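Local structure of beta-N-acetylhexosaminidase (Streptomyces plicatus, 1JAK) at residues V166-F171 / L195-G200; E250-G255 / G317-H322. The protein hydrolyses terminal non-reducing N-acetylhexosamine residues from beta-linked glycosides as a family 20 glycoside hydrolase, by substrate-assisted catalysis. One frame throughout, in Å; residues are numbered along the deposited sequence.

Interaction 1 (V166-F171 / L195-G200). With IFG ((2R,3R,4S,5R)-2-acetamido-3,4-dihydroxy-5-hydroxymethyl-piperidine), chain F.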
ATOM      1  N   VAL A 166       1.630 -11.325  -4.696  1.00  5.65           N
ATOM      2  CA  VAL A 166       0.810 -12.525  -4.575  1.00  5.84           C
ATOM      3  C   VAL A 166       1.262 -13.570  -5.590  1.00  6.78           C
ATOM      4  O   VAL A 166       0.597 -14.590  -5.786  1.00  7.03           O
ATOM      5  CB  VAL A 166      -0.702 -12.220  -4.782  1.00  6.54           C
ATOM      6  CG1 VAL A 166      -1.195 -11.301  -3.674  1.00  6.95           C
ATOM      7  CG2 VAL A 166      -0.941 -11.587  -6.150  1.00  7.83           C
ATOM      8  N   SER A 167       2.407 -13.312  -6.218  1.00  6.03           N
ATOM      9  CA  SER A 167       2.969 -14.218  -7.218  1.00  7.24           C
ATOM     10  C   SER A 167       3.917 -15.255  -6.616  1.00  6.91           C
ATOM     11  O   SER A 167       3.825 -16.444  -6.936  1.00  7.44           O
ATOM     12  CB  SER A 167       3.712 -13.421  -8.297  1.00  6.93           C
ATOM     13  OG  SER A 167       2.826 -12.592  -9.039  1.00  8.69           O
ATOM     14  N   ARG A 168       4.834 -14.814  -5.756  1.00  6.95           N
ATOM     15  CA  ARG A 168       5.786 -15.739  -5.134  1.00  5.57           C
ATOM     16  C   ARG A 168       5.034 -16.730  -4.249  1.00  7.13           C
ATOM     17  O   ARG A 168       5.293 -17.932  -4.291  1.00  7.95           O
ATOM     18  CB  ARG A 168       6.852 -14.951  -4.370  1.00  6.29           C
ATOM     19  CG  ARG A 168       8.000 -14.484  -5.280  1.00  6.20           C
ATOM     20  CD  ARG A 168       7.509 -13.936  -6.632  1.00  5.67           C
ATOM     21  NE  ARG A 168       8.634 -13.546  -7.486  1.00  5.19           N
ATOM     22  CZ  ARG A 168       9.252 -12.370  -7.428  1.00  5.19           C
ATOM     23  NH1 ARG A 168       8.849 -11.442  -6.566  1.00  5.13           N
ATOM     24  NH2 ARG A 168      10.312 -12.138  -8.199  1.00  6.07           N
ATOM     25  N   HIS A 169       4.118 -16.222  -3.432  1.00  7.28           N
ATOM     26  CA  HIS A 169       3.236 -17.079  -2.649  1.00  7.62           C
ATOM     27  C   HIS A 169       1.871 -16.442  -2.856  1.00  7.78           C
ATOM     28  O   HIS A 169       1.720 -15.227  -2.740  1.00  7.30           O
ATOM     29  CB  HIS A 169       3.584 -17.118  -1.159  1.00  7.87           C
ATOM     30  CG  HIS A 169       4.715 -18.043  -0.827  1.00  7.56           C
ATOM     31  ND1 HIS A 169       6.011 -17.604  -0.682  1.00  7.34           N
ATOM     32  CD2 HIS A 169       4.746 -19.382  -0.625  1.00  8.21           C
ATOM     33  CE1 HIS A 169       6.795 -18.631  -0.402  1.00  7.79           C
ATOM     34  NE2 HIS A 169       6.052 -19.722  -0.362  1.00  8.36           N
ATOM     35  N   PHE A 170       0.883 -17.257  -3.195  1.00  7.02           N
ATOM     36  CA  PHE A 170      -0.454 -16.741  -3.432  1.00  7.55           C
ATOM     37  C   PHE A 170      -1.209 -16.493  -2.135  1.00  8.62           C
ATOM     38  O   PHE A 170      -1.085 -17.249  -1.172  1.00  8.27           O
ATOM     39  CB  PHE A 170      -1.250 -17.729  -4.294  1.00  8.11           C
ATOM     40  CG  PHE A 170      -2.647 -17.272  -4.611  1.00  8.96           C
ATOM     41  CD1 PHE A 170      -2.863 -16.166  -5.431  1.00  8.40           C
ATOM     42  CD2 PHE A 170      -3.748 -17.944  -4.084  1.00  9.82           C
ATOM     43  CE1 PHE A 170      -4.157 -15.733  -5.722  1.00  9.16           C
ATOM     44  CE2 PHE A 170      -5.048 -17.522  -4.368  1.00  9.67           C
ATOM     45  CZ  PHE A 170      -5.254 -16.415  -5.187  1.00  9.85           C
ATOM     46  N   PHE A 171      -1.974 -15.409  -2.115  1.00  8.16           N
ATOM     47  CA  PHE A 171      -2.804 -15.065  -0.973  1.00  8.57           C
ATOM     48  C   PHE A 171      -4.193 -14.828  -1.544  1.00  8.65           C
ATOM     49  O   PHE A 171      -4.358 -14.057  -2.487  1.00  9.40           O
ATOM     50  CB  PHE A 171      -2.270 -13.816  -0.264  1.00  8.00           C
ATOM     51  CG  PHE A 171      -0.970 -14.052   0.449  1.00  8.83           C
ATOM     52  CD1 PHE A 171       0.244 -13.919  -0.221  1.00  8.86           C
ATOM     53  CD2 PHE A 171      -0.961 -14.481   1.774  1.00  9.26           C
ATOM     54  CE1 PHE A 171       1.449 -14.217   0.420  1.00  8.86           C
ATOM     55  CE2 PHE A 171       0.239 -14.783   2.422  1.00 10.43           C
ATOM     56  CZ  PHE A 171       1.446 -14.650   1.743  1.00  8.92           C
ATOM     57  N   LEU A 195       0.618  -9.075  -9.630  1.00  6.98           N
ATOM     58  CA  LEU A 195      -0.181 -10.208 -10.097  1.00  6.76           C
ATOM     59  C   LEU A 195       0.485 -11.302 -10.920  1.00  7.50           C
ATOM     60  O   LEU A 195      -0.126 -12.343 -11.169  1.00  7.04           O
ATOM     61  CB  LEU A 195      -1.382  -9.675 -10.882  1.00  7.39           C
ATOM     62  CG  LEU A 195      -2.362  -8.784 -10.115  1.00  8.11           C
ATOM     63  CD1 LEU A 195      -3.361  -8.184 -11.093  1.00  7.79           C
ATOM     64  CD2 LEU A 195      -3.088  -9.602  -9.050  1.00  8.55           C
ATOM     65  N   SER A 196       1.717 -11.080 -11.356  1.00  6.13           N
ATOM     66  CA  SER A 196       2.393 -12.098 -12.145  1.00  6.40           C
ATOM     67  C   SER A 196       3.898 -12.036 -11.979  1.00  6.49           C
ATOM     68  O   SER A 196       4.470 -10.971 -11.764  1.00  6.54           O
ATOM     69  CB  SER A 196       2.042 -11.948 -13.634  1.00  8.14           C
ATOM     70  OG  SER A 196       2.620 -10.776 -14.189  1.00  7.60           O
ATOM     71  N   ASP A 197       4.534 -13.197 -12.058  1.00  6.70           N
ATOM     72  CA  ASP A 197       5.978 -13.272 -11.958  1.00  6.55           C
ATOM     73  C   ASP A 197       6.404 -14.650 -12.436  1.00  6.96           C
ATOM     74  O   ASP A 197       5.650 -15.323 -13.145  1.00  7.69           O
ATOM     75  CB  ASP A 197       6.441 -13.010 -10.520  1.00  6.73           C
ATOM     76  CG  ASP A 197       7.826 -12.392 -10.469  1.00  6.02           C
ATOM     77  OD1 ASP A 197       8.811 -13.112 -10.735  1.00  6.77           O
ATOM     78  OD2 ASP A 197       7.926 -11.180 -10.185  1.00  6.91           O
ATOM     79  N   ASP A 198       7.598 -15.080 -12.052  1.00  6.71           N
ATOM     80  CA  ASP A 198       8.088 -16.371 -12.501  1.00  7.39           C
ATOM     81  C   ASP A 198       7.430 -17.572 -11.853  1.00  7.77           C
ATOM     82  O   ASP A 198       7.277 -18.616 -12.494  1.00  9.28           O
ATOM     83  CB  ASP A 198       9.601 -16.439 -12.302  1.00  6.47           C
ATOM     84  CG  ASP A 198      10.324 -15.389 -13.113  1.00  7.48           C
ATOM     85  OD1 ASP A 198      10.093 -15.333 -14.340  1.00  8.17           O
ATOM     86  OD2 ASP A 198      11.110 -14.616 -12.530  1.00  8.44           O
ATOM     87  N   GLN A 199       7.019 -17.419 -10.597  1.00  6.59           N
ATOM     88  CA  GLN A 199       6.409 -18.519  -9.861  1.00  5.83           C
ATOM     89  C   GLN A 199       4.887 -18.597  -9.931  1.00  6.97           C
ATOM     90  O   GLN A 199       4.281 -19.502  -9.351  1.00  7.74           O
ATOM     91  CB  GLN A 199       6.861 -18.467  -8.399  1.00  6.76           C
ATOM     92  CG  GLN A 199       8.383 -18.493  -8.236  1.00  6.68           C
ATOM     93  CD  GLN A 199       9.005 -17.107  -8.208  1.00  7.34           C
ATOM     94  OE1 GLN A 199       8.450 -16.147  -8.745  1.00  7.37           O
ATOM     95  NE2 GLN A 199      10.175 -17.002  -7.588  1.00  6.03           N
ATOM     96  N   GLY A 200       4.262 -17.664 -10.642  1.00  6.69           N
ATOM     97  CA  GLY A 200       2.816 -17.711 -10.740  1.00  8.10           C
ATOM     98  C   GLY A 200       2.151 -16.579 -11.499  1.00  8.19           C
ATOM     99  O   GLY A 200       2.648 -15.453 -11.528  1.00  8.94           O
TER
HETATM  100  N1  IFG F 601      13.722  -7.515  -6.752  1.00  7.82           N
HETATM  101  C2  IFG F 601      12.570  -7.956  -7.580  1.00  7.93           C
HETATM  102  C3  IFG F 601      11.333  -8.530  -6.777  1.00  7.19           C
HETATM  103  C4  IFG F 601      11.726  -9.389  -5.557  1.00  7.77           C
HETATM  104  C5  IFG F 601      12.709  -8.590  -4.698  1.00  7.32           C
HETATM  105  C6  IFG F 601      13.166  -9.276  -3.415  1.00  7.71           C
HETATM  106  C7  IFG F 601      11.857  -5.619  -7.875  1.00  7.39           C
HETATM  107  C8  IFG F 601      11.360  -4.424  -8.647  1.00  6.95           C
HETATM  108  C9  IFG F 601      13.974  -8.184  -5.467  1.00  6.67           C
HETATM  109  N2  IFG F 601      12.119  -6.837  -8.437  1.00  6.65           N
HETATM  110  O7  IFG F 601      12.041  -5.454  -6.677  1.00  6.85           O
HETATM  111  O3  IFG F 601      10.518  -9.297  -7.654  1.00  6.78           O
HETATM  112  O4  IFG F 601      12.369 -10.576  -6.021  1.00  9.48           O
HETATM  113  O6  IFG F 601      13.636  -8.329  -2.461  1.00  6.35           O
HETATM  114  O   HOH W   1      11.493 -14.213  -9.788  1.00  7.31           O
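L195 meets V166 where two neighbouring loops begin, at the C-terminal ends of strands 159-165 and 190-194 of the catalytic (beta/alpha)8 barrel. The two side chains run alongside each other, L195 CD2 4.1 Å from V166 CG2. At S196 the backbone passes close to the hydroxyl of S167. That hydroxyl has its main polar partner in H194. D197 carries the carboxylate that meets R168 directly. Its CB packs against CB of S167 at 3.5 Å. Its carboxylate lies over one face of the R168 guanidinium, the two planes 35° apart, with D197 OD2 3.2 Å above the R168 plane. A salt bridge joins R168 NH2 to D197 OD1 at 3.1 Å. H194 and H256 also bond this carboxylate, so it is gripped from several directions. R168 starts out away from 195-200, but a bend at chi2 (43°) brings its end back. D198 N donates to D197 OD1 at 2.7 Å, which helps fix the carboxylate. Water 1 links D198 OD2 to R168 NH2. Q199 works at the guanidinium edge instead of its face: R168 NE donates to Q199 OE1 at 2.9 Å, in the guanidinium plane, while the amide stands 76° to that plane. D165 holds NH1 by a second salt bridge. Face and edge contacts thus set the rotation of the guanidinium, and NH1 and NH2 together grasp O3 of the inhibitor, each 2.9 Å from IFG O3. This is part of the sugar pocket. G200 O accepts from D197 N within the loop, and a beta carbon on G200 would sit tightly, 3.2 Å from S167 O.

Interaction 2 (E250-G255 / G317-H322). With IFG ((2R,3R,4S,5R)-2-acetamido-3,4-dihydroxy-5-hydroxymethyl-piperidine), chain F.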
ATOM      1  N   GLU A 250      -0.255  -4.950 -11.510  1.00  6.85           N
ATOM      2  CA  GLU A 250       0.992  -5.069 -12.254  1.00  6.83           C
ATOM      3  C   GLU A 250       1.122  -6.423 -12.933  1.00  7.22           C
ATOM      4  O   GLU A 250       0.922  -7.467 -12.307  1.00  6.97           O
ATOM      5  CB  GLU A 250       2.218  -4.888 -11.344  1.00  6.25           C
ATOM      6  CG  GLU A 250       3.559  -4.927 -12.120  1.00  6.47           C
ATOM      7  CD  GLU A 250       4.784  -5.088 -11.226  1.00  7.83           C
ATOM      8  OE1 GLU A 250       4.678  -4.847 -10.007  1.00  6.47           O
ATOM      9  OE2 GLU A 250       5.865  -5.444 -11.754  1.00  7.37           O
ATOM     10  N   ILE A 251       1.436  -6.384 -14.224  1.00  6.93           N
ATOM     11  CA  ILE A 251       1.713  -7.579 -15.010  1.00  6.70           C
ATOM     12  C   ILE A 251       3.130  -7.255 -15.473  1.00  7.14           C
ATOM     13  O   ILE A 251       3.336  -6.412 -16.349  1.00  7.48           O
ATOM     14  CB  ILE A 251       0.784  -7.727 -16.228  1.00  7.45           C
ATOM     15  CG1 ILE A 251      -0.645  -8.014 -15.759  1.00  8.85           C
ATOM     16  CG2 ILE A 251       1.287  -8.865 -17.121  1.00  6.55           C
ATOM     17  CD1 ILE A 251      -0.789  -9.295 -14.960  1.00 11.69           C
ATOM     18  N   ASP A 252       4.108  -7.904 -14.850  1.00  7.04           N
ATOM     19  CA  ASP A 252       5.514  -7.648 -15.150  1.00  7.54           C
ATOM     20  C   ASP A 252       5.955  -8.132 -16.531  1.00  7.26           C
ATOM     21  O   ASP A 252       5.668  -9.262 -16.923  1.00  7.65           O
ATOM     22  CB  ASP A 252       6.384  -8.305 -14.073  1.00  7.42           C
ATOM     23  CG  ASP A 252       7.681  -7.559 -13.829  1.00  7.86           C
ATOM     24  OD1 ASP A 252       8.151  -6.852 -14.746  1.00  7.79           O
ATOM     25  OD2 ASP A 252       8.242  -7.694 -12.716  1.00  7.73           O
ATOM     26  N   MET A 253       6.667  -7.269 -17.255  1.00  7.56           N
ATOM     27  CA  MET A 253       7.169  -7.599 -18.588  1.00  7.87           C
ATOM     28  C   MET A 253       8.348  -6.689 -18.932  1.00  6.58           C
ATOM     29  O   MET A 253       8.431  -5.564 -18.442  1.00  7.22           O
ATOM     30  CB  MET A 253       6.052  -7.431 -19.625  1.00  8.59           C
ATOM     31  CG  MET A 253       5.396  -6.063 -19.611  1.00  9.80           C
ATOM     32  SD  MET A 253       4.014  -5.941 -20.773  1.00 10.66           S
ATOM     33  CE  MET A 253       2.705  -6.744 -19.820  1.00 11.43           C
ATOM     34  N   PRO A 254       9.285  -7.164 -19.775  1.00  6.96           N
ATOM     35  CA  PRO A 254       9.337  -8.473 -20.431  1.00  7.37           C
ATOM     36  C   PRO A 254       9.985  -9.536 -19.549  1.00  7.11           C
ATOM     37  O   PRO A 254       9.992 -10.717 -19.894  1.00  7.80           O
ATOM     38  CB  PRO A 254      10.152  -8.185 -21.686  1.00  7.59           C
ATOM     39  CG  PRO A 254      11.164  -7.212 -21.180  1.00  6.53           C
ATOM     40  CD  PRO A 254      10.344  -6.278 -20.297  1.00  8.71           C
ATOM     41  N   GLY A 255      10.541  -9.108 -18.419  1.00  7.83           N
ATOM     42  CA  GLY A 255      11.165 -10.047 -17.502  1.00  7.79           C
ATOM     43  C   GLY A 255      10.151 -10.537 -16.481  1.00  8.17           C
ATOM     44  O   GLY A 255       9.010 -10.072 -16.482  1.00  8.25           O
ATOM     45  N   GLY A 317       5.684  -3.194 -14.916  1.00  8.45           N
ATOM     46  CA  GLY A 317       6.951  -3.682 -14.393  1.00  7.68           C
ATOM     47  C   GLY A 317       8.178  -3.175 -15.128  1.00  7.60           C
ATOM     48  O   GLY A 317       8.402  -1.968 -15.203  1.00  8.33           O
ATOM     49  N   GLY A 318       8.983  -4.099 -15.651  1.00  7.21           N
ATOM     50  CA  GLY A 318      10.183  -3.712 -16.382  1.00  6.37           C
ATOM     51  C   GLY A 318      11.480  -3.939 -15.625  1.00  8.13           C
ATOM     52  O   GLY A 318      12.566  -3.620 -16.116  1.00  7.81           O
ATOM     53  N   ASP A 319      11.367  -4.508 -14.431  1.00  7.41           N
ATOM     54  CA  ASP A 319      12.519  -4.770 -13.582  1.00  6.31           C
ATOM     55  C   ASP A 319      13.231  -6.074 -13.903  1.00  6.64           C
ATOM     56  O   ASP A 319      12.626  -7.035 -14.384  1.00  6.22           O
ATOM     57  CB  ASP A 319      12.079  -4.850 -12.124  1.00  6.58           C
ATOM     58  CG  ASP A 319      11.112  -5.999 -11.886  1.00  6.06           C
ATOM     59  OD1 ASP A 319      10.051  -6.009 -12.540  1.00  7.53           O
ATOM     60  OD2 ASP A 319      11.410  -6.894 -11.064  1.00  6.51           O
ATOM     61  N   GLU A 320      14.525  -6.092 -13.614  1.00  7.75           N
ATOM     62  CA  GLU A 320      15.345  -7.284 -13.770  1.00  7.71           C
ATOM     63  C   GLU A 320      15.122  -8.109 -15.038  1.00  8.30           C
ATOM     64  O   GLU A 320      15.017  -9.335 -14.983  1.00  7.02           O
ATOM     65  CB  GLU A 320      15.149  -8.150 -12.517  1.00  6.92           C
ATOM     66  CG  GLU A 320      15.390  -7.359 -11.225  1.00  7.41           C
ATOM     67  CD  GLU A 320      14.987  -8.099  -9.960  1.00  6.44           C
ATOM     68  OE1 GLU A 320      14.120  -8.995 -10.025  1.00  6.13           O
ATOM     69  OE2 GLU A 320      15.525  -7.765  -8.886  1.00  6.76           O
ATOM     70  N   ALA A 321      15.054  -7.439 -16.184  1.00  7.66           N
ATOM     71  CA  ALA A 321      14.875  -8.137 -17.453  1.00  7.39           C
ATOM     72  C   ALA A 321      16.284  -8.474 -17.934  1.00  9.51           C
ATOM     73  O   ALA A 321      16.694  -8.089 -19.030  1.00 10.15           O
ATOM     74  CB  ALA A 321      14.170  -7.228 -18.458  1.00  7.16           C
ATOM     75  N   HIS A 322      17.014  -9.202 -17.097  1.00  9.97           N
ATOM     76  CA  HIS A 322      18.397  -9.550 -17.383  1.00 11.84           C
ATOM     77  C   HIS A 322      18.636 -10.558 -18.497  1.00 13.14           C
ATOM     78  O   HIS A 322      19.778 -10.765 -18.915  1.00 15.74           O
ATOM     79  CB  HIS A 322      19.068  -9.989 -16.085  1.00 13.30           C
ATOM     80  CG  HIS A 322      18.971  -8.963 -14.998  1.00 14.83           C
ATOM     81  ND1 HIS A 322      19.147  -7.617 -15.238  1.00 16.31           N
ATOM     82  CD2 HIS A 322      18.714  -9.080 -13.675  1.00 15.29           C
ATOM     83  CE1 HIS A 322      19.001  -6.948 -14.107  1.00 12.88           C
ATOM     84  NE2 HIS A 322      18.739  -7.813 -13.145  1.00 12.48           N
TER
HETATM   85  N1  IFG F 601      13.722  -7.515  -6.752  1.00  7.82           N
HETATM   86  C2  IFG F 601      12.570  -7.956  -7.580  1.00  7.93           C
HETATM   87  C3  IFG F 601      11.333  -8.530  -6.777  1.00  7.19           C
HETATM   88  C4  IFG F 601      11.726  -9.389  -5.557  1.00  7.77           C
HETATM   89  C5  IFG F 601      12.709  -8.590  -4.698  1.00  7.32           C
HETATM   90  C6  IFG F 601      13.166  -9.276  -3.415  1.00  7.71           C
HETATM   91  C7  IFG F 601      11.857  -5.619  -7.875  1.00  7.39           C
HETATM   92  C8  IFG F 601      11.360  -4.424  -8.647  1.00  6.95           C
HETATM   93  C9  IFG F 601      13.974  -8.184  -5.467  1.00  6.67           C
HETATM   94  N2  IFG F 601      12.119  -6.837  -8.437  1.00  6.65           N
HETATM   95  O7  IFG F 601      12.041  -5.454  -6.677  1.00  6.85           O
HETATM   96  O3  IFG F 601      10.518  -9.297  -7.654  1.00  6.78           O
HETATM   97  O4  IFG F 601      12.369 -10.576  -6.021  1.00  9.48           O
HETATM   98  O6  IFG F 601      13.636  -8.329  -2.461  1.00  6.35           O
HETATM   99  O   HOH W   2      10.588  -7.087 -16.341  1.00  8.57           O
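D252 and G317 bring their CA atoms within 4.3 Å, G255 and A321 within 4.2 Å. A beta carbon on G317 would clash with the carboxylates of D252 and E250. E250 OE1 is held by H192 and H194, and OE2 by W350. D252 OD1 accepts from G318 N at 3.0 Å on its syn side, 28° out of the carboxylate plane. D252 OD2 lies only 2.5 Å from D319 OD1, the two carboxylates nearly coplanar. Water 2 joins D252 OD1, G255 N and D319 O. With an alanine at D252, G318 N and the water would probably lose an acceptor and D319 OD1 its close neighbour, leaving that carboxylate less firmly set. D319 OD2 takes the acetamido N-H of the inhibitor, 2.7 Å from IFG N2. E320 OE2 binds IFG N1 at 2.8 Å. This is consistent with the family 20 Asp-Glu pair, in which the Asp orients the acetamido group and the Glu is probably the acid/base. H256 holds E320 OE1. P254 and A321 touch, both resting on F329 of helix 326-342. I251 packs on helix 292-307, and M253 touches both helices. The two barrel loops follow strands 246-250 and 313-315.

How the interactions relate
From the N terminus, strand 159-165 leads into 166-171. Interaction 1 closes there on 195-200, after helix 173-184 and strand 190-194, so it spans one beta-alpha-beta crossover. Interaction 2 opens later, after strand 246-250, and closes on 317-322, which follows strand 313-315, with 61 residues between its segments. The two are in series, neither nested nor crossed. Together they tie the loops of four barrel strands round the inhibitor. Their centres are about 13 Å apart, and they touch: L195 N lies 3.1 Å from E250 O, a probable hydrogen bond between strand ends, and L195 packs on I251. A backbone hydrogen bond of I251 with H315 also joins the ends of strands 246-250 and 313-315.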